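Local coordinates for multifunctional non-homologous end joining DNA repair protein LigD (Mycobacterium tuberculosis, PDB 2IRU) that probably works with Ku to repair DNA double-strand breaks by end processing, gap filling and ligation, represented here by its primase-like polymerase domain, at residues 204-207 with 208-212; 196-199 with 200-203; 145-148 with 149-153. All coordinates share one frame; numbering follows the deposited sequence.

All three contacts are local ones within the polymerase domain. Interactions 1 and 2 adjoin on helix 192-209, their centres 13 Å apart: 196-203 is the partly buried middle portion, with an unbroken ladder of backbone bonds and one face on strand 129-143, while 204-212 is the more exposed C-terminal end, where the ladder stops at a proline and a leucine-methionine pair packs on helix 149-164. Interaction 3 is also a surface contact, but it starts a helix, 149-164, where a water and a glutamine serve the first turn. Helix 149-164 ties the set together, since side chains of both interaction 1 and interaction 2 pack against it further along its length.

Interaction 1: 204-207 with 208-212; sequences QRLE and QAMPA
M210 N donates to L206 O at 2.8 Å, with a C=O...donor angle of 165°, so this last-turn bond is close to straight at the acceptor. It follows the bonds from Q208 N to Q204 O and from A209 N to R205 O in the same i to i+4 ladder. The next rung cannot form: P211 N has no hydrogen to give, and its ring instead sets CB and CD each 3.3 Å from E207 O. The ladder therefore stops at P211, just after M210 has left helical angles. On the inner side, L206 and M210 meet through their ends, the two side chains crossing at a slant, with L206 CD1 3.7 Å from M210 SD and 3.9 Å from M210 CE. In L206, chi1 of -169° sets CG beside the carbonyl carbon and chi2 of 52° then points CD1 toward M210, which runs on extended beyond CG to bring its sulfur alongside. E207 is extended too, and its carboxylate is satisfied beyond the turn, by S216 OG and, more weakly, T215 OG1. The leucine-methionine pair faces helix 149-164, L206 on A158 and V159, M210 on A158, and L206 and E207 also touch V214, so this end of helix 192-209 touches both helix 149-164 and strand 214-215.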
# COMPACT_ATOMS: atom_id res chain seq x y z
N GLN A 204 20.56 -5.72 3.95
CA GLN A 204 22.02 -5.78 3.93
C GLN A 204 22.53 -7.21 3.86
O GLN A 204 23.53 -7.48 3.18
CB GLN A 204 22.62 -5.03 5.13
CG GLN A 204 22.36 -3.54 5.01
CD GLN A 204 22.88 -2.74 6.20
OE1 GLN A 204 23.05 -3.27 7.30
NE2 GLN A 204 23.12 -1.46 5.97
N ARG A 205 21.83 -8.13 4.52
CA ARG A 205 22.21 -9.55 4.45
C ARG A 205 22.04 -10.10 3.04
O ARG A 205 22.91 -10.86 2.54
CB ARG A 205 21.41 -10.38 5.46
CG ARG A 205 21.71 -11.89 5.53
CD ARG A 205 20.69 -12.59 6.48
NE ARG A 205 20.54 -11.93 7.79
CZ ARG A 205 19.41 -11.89 8.51
NH1 ARG A 205 18.29 -12.46 8.08
NH2 ARG A 205 19.39 -11.26 9.68
N LEU A 206 20.95 -9.70 2.39
CA LEU A 206 20.71 -10.10 1.01
C LEU A 206 21.77 -9.51 0.08
O LEU A 206 22.29 -10.21 -0.80
CB LEU A 206 19.30 -9.76 0.54
CG LEU A 206 18.92 -10.40 -0.80
CD1 LEU A 206 19.15 -11.93 -0.85
CD2 LEU A 206 17.46 -10.08 -1.11
N GLU A 207 22.09 -8.24 0.30
CA GLU A 207 23.13 -7.56 -0.45
C GLU A 207 24.49 -8.26 -0.32
O GLU A 207 25.22 -8.42 -1.31
CB GLU A 207 23.22 -6.11 -0.00
CG GLU A 207 24.36 -5.29 -0.62
CD GLU A 207 24.16 -3.82 -0.29
OE1 GLU A 207 24.05 -3.50 0.91
OE2 GLU A 207 24.10 -2.99 -1.21
N GLN A 208 24.81 -8.70 0.89
CA GLN A 208 26.03 -9.48 1.13
C GLN A 208 26.04 -10.80 0.32
O GLN A 208 27.09 -11.22 -0.22
CB GLN A 208 26.12 -9.75 2.63
CG GLN A 208 27.33 -10.46 3.11
CD GLN A 208 27.34 -10.52 4.64
OE1 GLN A 208 26.53 -9.86 5.31
NE2 GLN A 208 28.26 -11.31 5.19
N ALA A 209 24.87 -11.44 0.28
CA ALA A 209 24.67 -12.72 -0.38
C ALA A 209 24.71 -12.63 -1.91
O ALA A 209 25.26 -13.51 -2.56
CB ALA A 209 23.36 -13.36 0.07
N MET A 210 24.12 -11.58 -2.49
CA MET A 210 24.13 -11.42 -3.95
C MET A 210 24.45 -9.98 -4.30
O MET A 210 23.59 -9.27 -4.84
CB MET A 210 22.78 -11.71 -4.60
CG MET A 210 21.92 -12.78 -4.03
SD MET A 210 20.16 -12.45 -4.37
CE MET A 210 19.61 -14.11 -4.10
N PRO A 211 25.70 -9.55 -4.03
CA PRO A 211 25.96 -8.12 -4.29
C PRO A 211 25.87 -7.69 -5.78
O PRO A 211 25.68 -6.50 -6.04
CB PRO A 211 27.36 -7.91 -3.72
CG PRO A 211 28.01 -9.30 -3.88
CD PRO A 211 26.89 -10.23 -3.48
N ALA A 212 25.96 -8.62 -6.73
CA ALA A 212 25.79 -8.29 -8.15
C ALA A 212 24.33 -7.99 -8.51
O ALA A 212 24.05 -7.32 -9.53
CB ALA A 212 26.28 -9.45 -9.01

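Interaction 2: 196-199 with 200-203; sequences TVLA and KRVA
R201 folds back over V197 and L198 on the outer side of helix 192-209, a regular alpha-helix lying against the mixed beta sheet of the primase-polymerase fold. Four backbone bonds run i to i+4 without a break, from K200 N to T196 O through to A203 N on A199 O, the last of them the straightest, with an N-H...O angle of 170°. The arginine starts with CG anti to the backbone N and stays extended through chi2; the bend comes at chi3, -41°, and turns the guanidinium back toward the preceding turn. There NH2 comes within 3.5 Å of V197 CG1 and NH1 within 3.9 Å of L198 CD1, both methyls approaching obliquely, so one flat cationic group spans two apolar neighbours. K200 is led away from the turn by a chain extended from chi1 to chi3, and chi4 (88°) only kinks its end; its side chain touches W231, while T196 is tied back along the helix, OG1 to S192 O. L198 serves both sides, since beyond the methyl beside R201 its side chain also touches L137 of strand 129-143, whereas A199 and V202 face inward, both onto F139 of that strand and V202 also onto L162 and L163 of helix 149-164. The side chain of A203 is about 8 Å from that of D230, which probably binds manganese. V202 has CG1 anti to the backbone N, which leaves CG2 beside N and 3.4 Å from L198 O.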
# COMPACT_ATOMS: atom_id res chain seq x y z
N THR A 196 12.34 -0.95 11.30
CA THR A 196 13.24 -0.42 10.26
C THR A 196 14.65 -1.02 10.37
O THR A 196 15.27 -1.41 9.36
CB THR A 196 13.30 1.11 10.28
OG1 THR A 196 11.97 1.63 10.10
CG2 THR A 196 14.17 1.63 9.15
N VAL A 197 15.15 -1.13 11.61
CA VAL A 197 16.44 -1.80 11.86
C VAL A 197 16.43 -3.27 11.38
O VAL A 197 17.34 -3.69 10.65
CB VAL A 197 16.89 -1.61 13.32
CG1 VAL A 197 17.97 -2.62 13.73
CG2 VAL A 197 17.35 -0.16 13.53
N LEU A 198 15.35 -3.99 11.69
CA LEU A 198 15.18 -5.39 11.28
C LEU A 198 15.14 -5.57 9.75
O LEU A 198 15.88 -6.41 9.18
CB LEU A 198 13.93 -6.00 11.91
CG LEU A 198 13.55 -7.44 11.51
CD1 LEU A 198 14.70 -8.48 11.76
CD2 LEU A 198 12.30 -7.87 12.27
N ALA A 199 14.29 -4.78 9.10
CA ALA A 199 14.22 -4.75 7.63
C ALA A 199 15.57 -4.39 6.96
O ALA A 199 15.99 -5.04 5.99
CB ALA A 199 13.09 -3.84 7.16
N LYS A 200 16.25 -3.37 7.50
CA LYS A 200 17.59 -3.00 7.03
C LYS A 200 18.57 -4.17 7.13
O LYS A 200 19.35 -4.39 6.19
CB LYS A 200 18.14 -1.83 7.84
CG LYS A 200 19.43 -1.21 7.34
CD LYS A 200 19.94 -0.22 8.36
CE LYS A 200 21.15 0.55 7.86
NZ LYS A 200 20.76 1.78 7.11
N ARG A 201 18.56 -4.89 8.27
CA ARG A 201 19.42 -6.07 8.47
C ARG A 201 19.17 -7.13 7.39
O ARG A 201 20.14 -7.70 6.84
CB ARG A 201 19.25 -6.68 9.88
CG ARG A 201 20.29 -7.75 10.22
CD ARG A 201 20.35 -8.19 11.70
NE ARG A 201 20.23 -7.09 12.66
CZ ARG A 201 19.17 -6.89 13.44
NH1 ARG A 201 18.12 -7.72 13.37
NH2 ARG A 201 19.15 -5.87 14.29
N VAL A 202 17.89 -7.39 7.10
CA VAL A 202 17.50 -8.34 6.04
C VAL A 202 18.07 -7.90 4.67
O VAL A 202 18.72 -8.71 3.96
CB VAL A 202 15.94 -8.51 5.99
CG1 VAL A 202 15.52 -9.33 4.77
CG2 VAL A 202 15.48 -9.20 7.26
N ALA A 203 17.83 -6.64 4.31
CA ALA A 203 18.32 -6.07 3.04
C ALA A 203 19.85 -6.14 2.90
O ALA A 203 20.38 -6.57 1.87
CB ALA A 203 17.88 -4.63 2.91

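Interaction 3: 145-148 with 149-153; sequences EGVM and MAQLA
M149 opens the helix directly behind the N-cap residue M148, and its carbonyl already serves the first turn by accepting A153 N. Two residues on, Q151 turns toward the loop and meets V147 at about a right angle. The apolar part of the glutamine and the amide carbon rest on one methyl, with Q151 CD 3.5 Å from V147 CG1, while V147 CG2 lies 3.9 Å from Q151 NE2. Holding CG anti to the backbone N (chi1 -179°) and then running extended, Q151 reaches past the valine and puts its two amide ends to different uses. OE1 accepts from a water at 2.8 Å, and that water in turn accepts from M148 N, also at 2.8 Å. NE2 bonds to G225 O and weakly to L213 O. L152 follows, its N donating to M148 O at 3.2 Å in the carbonyl plane and nearly straight, at 167°; its side chain lies about 4 Å from those of L141 and L180, which probably bind substrate. With Q151 the third residue of the helix, the water relays one half of a capping box, from the N3 side chain to the N-cap N-H. This is not a true capping box, for the thioether of M148 has no oxygen with which to return a bond to Q151 N. Through its other amide end the same glutamine ties the helix start to the chain near strand 227-230.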
# COMPACT_ATOMS: atom_id res chain seq x y z
N GLU A 145 17.90 -0.45 -13.86
CA GLU A 145 18.02 -0.50 -15.32
C GLU A 145 18.47 -1.88 -15.78
O GLU A 145 19.44 -2.44 -15.25
CB GLU A 145 18.96 0.60 -15.82
CG GLU A 145 18.95 0.82 -17.34
CD GLU A 145 17.56 1.12 -17.91
OE1 GLU A 145 16.70 1.65 -17.16
OE2 GLU A 145 17.33 0.82 -19.11
N GLY A 146 17.72 -2.44 -16.73
CA GLY A 146 18.02 -3.75 -17.30
C GLY A 146 17.69 -5.01 -16.50
O GLY A 146 18.04 -6.12 -16.93
N VAL A 147 17.06 -4.85 -15.34
CA VAL A 147 16.68 -6.01 -14.52
C VAL A 147 15.40 -6.67 -15.05
O VAL A 147 14.35 -6.01 -15.15
CB VAL A 147 16.51 -5.61 -13.02
CG1 VAL A 147 16.08 -6.81 -12.22
CG2 VAL A 147 17.80 -5.04 -12.44
N MET A 148 15.48 -7.97 -15.36
CA MET A 148 14.34 -8.76 -15.85
C MET A 148 13.48 -9.34 -14.71
O MET A 148 13.90 -9.32 -13.54
CB MET A 148 14.83 -9.90 -16.77
CG MET A 148 15.74 -9.46 -17.94
SD MET A 148 14.89 -8.57 -19.27
CE MET A 148 16.27 -8.14 -20.34
N MET A 149 12.30 -9.84 -15.07
CA MET A 149 11.39 -10.48 -14.10
C MET A 149 12.05 -11.59 -13.29
O MET A 149 11.97 -11.57 -12.08
CB MET A 149 10.14 -11.05 -14.79
CG MET A 149 8.80 -10.43 -14.38
SD MET A 149 8.56 -9.79 -12.70
CE MET A 149 8.64 -8.04 -13.11
N ALA A 150 12.69 -12.55 -13.96
CA ALA A 150 13.33 -13.66 -13.23
C ALA A 150 14.29 -13.17 -12.13
O ALA A 150 14.35 -13.77 -11.06
CB ALA A 150 14.05 -14.62 -14.18
N GLN A 151 15.02 -12.08 -12.39
CA GLN A 151 15.92 -11.52 -11.36
C GLN A 151 15.12 -10.93 -10.19
O GLN A 151 15.45 -11.19 -9.03
CB GLN A 151 16.91 -10.48 -11.94
CG GLN A 151 17.87 -9.90 -10.85
CD GLN A 151 18.80 -8.77 -11.34
OE1 GLN A 151 19.06 -8.63 -12.54
NE2 GLN A 151 19.31 -7.98 -10.40
N LEU A 152 14.10 -10.13 -10.49
CA LEU A 152 13.25 -9.51 -9.47
C LEU A 152 12.55 -10.57 -8.62
O LEU A 152 12.45 -10.46 -7.39
CB LEU A 152 12.25 -8.54 -10.13
CG LEU A 152 11.21 -7.80 -9.27
CD1 LEU A 152 11.86 -6.84 -8.30
CD2 LEU A 152 10.24 -7.04 -10.16
N ALA A 153 12.09 -11.63 -9.29
CA ALA A 153 11.42 -12.76 -8.63
C ALA A 153 12.38 -13.52 -7.75
O ALA A 153 12.03 -13.87 -6.62
CB ALA A 153 10.81 -13.72 -9.69
O HOH W 1 17.96 -9.28 -15.00